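Local coordinates for vacuolar protein-sorting-associated protein 25 (Homo sapiens, PDB 3HTU) that serves as a subunit of the ESCRT-II complex, which sorts endosomal cargo into multivesicular bodies for lysosomal degradation, at residues N35-D38 with T39-E42. Sequence-based numbering, arbitrary orientation.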
# COMPACT_ATOMS: atom_id res chain seq x y z
N ASN A 35 3.83 -3.95 -4.28
CA ASN A 35 4.36 -4.03 -5.66
C ASN A 35 5.00 -2.73 -6.15
O ASN A 35 5.37 -2.62 -7.33
CB ASN A 35 3.29 -4.44 -6.67
CG ASN A 35 2.49 -5.67 -6.25
OD1 ASN A 35 2.77 -6.78 -6.70
ND2 ASN A 35 1.47 -5.47 -5.44
N GLY A 36 5.14 -1.75 -5.26
CA GLY A 36 5.73 -0.45 -5.63
C GLY A 36 7.25 -0.50 -5.74
O GLY A 36 7.86 -1.55 -5.55
N GLU A 37 7.85 0.65 -6.07
CA GLU A 37 9.30 0.77 -6.18
C GLU A 37 9.99 0.96 -4.84
O GLU A 37 11.05 0.36 -4.57
CB GLU A 37 9.68 1.93 -7.11
CG GLU A 37 9.75 1.56 -8.58
CD GLU A 37 11.05 1.97 -9.26
OE1 GLU A 37 11.15 1.76 -10.49
OE2 GLU A 37 11.97 2.48 -8.57
N ASP A 38 9.40 1.81 -4.00
CA ASP A 38 10.02 2.26 -2.75
C ASP A 38 10.12 1.15 -1.71
O ASP A 38 10.91 1.24 -0.77
CB ASP A 38 9.25 3.46 -2.19
CG ASP A 38 9.23 4.64 -3.15
OD1 ASP A 38 10.29 4.99 -3.71
OD2 ASP A 38 8.13 5.21 -3.36
N THR A 39 9.34 0.10 -1.90
CA THR A 39 9.26 -1.00 -0.94
C THR A 39 9.80 -2.31 -1.52
O THR A 39 9.67 -3.37 -0.90
CB THR A 39 7.80 -1.17 -0.44
OG1 THR A 39 7.72 -2.24 0.49
CG2 THR A 39 6.87 -1.44 -1.61
N GLU A 40 10.43 -2.22 -2.69
CA GLU A 40 10.88 -3.39 -3.47
C GLU A 40 11.82 -4.34 -2.75
O GLU A 40 11.82 -5.55 -3.03
CB GLU A 40 11.49 -2.96 -4.81
CG GLU A 40 10.46 -2.85 -5.93
CD GLU A 40 11.06 -2.53 -7.29
OE1 GLU A 40 10.30 -2.10 -8.18
OE2 GLU A 40 12.28 -2.71 -7.48
N ASP A 41 12.62 -3.81 -1.84
CA ASP A 41 13.60 -4.62 -1.11
C ASP A 41 13.12 -5.04 0.28
O ASP A 41 13.85 -5.73 1.01
CB ASP A 41 14.94 -3.88 -1.05
CG ASP A 41 15.58 -3.72 -2.41
OD1 ASP A 41 16.14 -4.71 -2.92
OD2 ASP A 41 15.52 -2.60 -2.96
N GLU A 42 11.91 -4.64 0.65
CA GLU A 42 11.34 -4.97 1.97
C GLU A 42 10.76 -6.38 2.06
O GLU A 42 10.34 -6.96 1.05
CB GLU A 42 10.30 -3.93 2.39
CG GLU A 42 10.65 -3.16 3.66
CD GLU A 42 12.01 -2.47 3.61
OE1 GLU A 42 12.46 -1.98 4.68
OE2 GLU A 42 12.64 -2.39 2.52
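A chi1 of -89° carries the E40 chain, extended beyond CG, back over the backbone of G36 and E37, while T39, with OG1 anti to its own nitrogen, puts CG2 beside the G36 backbone. CB and CG of E40 cover the carbonyl oxygens of E37 and G36, CB lying 3.4 Å from E37 O, and E40 OE1 meets E37 CG at 3.7 Å. T39 CG2 packs more loosely, 4.1 Å from G36 N. E37 and E40 run side by side in the same direction, their carboxylate planes 43° apart; OE1 of E37 and OE1 of E40 are 4.6 Å apart, which probably costs some electrostatic energy. One hydrogen bond closes the turn, E40 N to E37 O at 3.3 Å; its N-H...O angle is 160°, but the donor sits well above the carbonyl plane. Nearby, T39 OG1 hydrogen-bonds to L33 O, tying the turn back to helix 30-35, and H45 NE2 hydrogen-bonds to G36 O, holding the later part of the loop to its start. E37-E40 and T39-E42 are two overlapping type I beta turns, the second closed by E42 N to T39 O (3.0 Å), in the loop linking helices 30-35 and 49-61 of the C-terminal winged-helix domain.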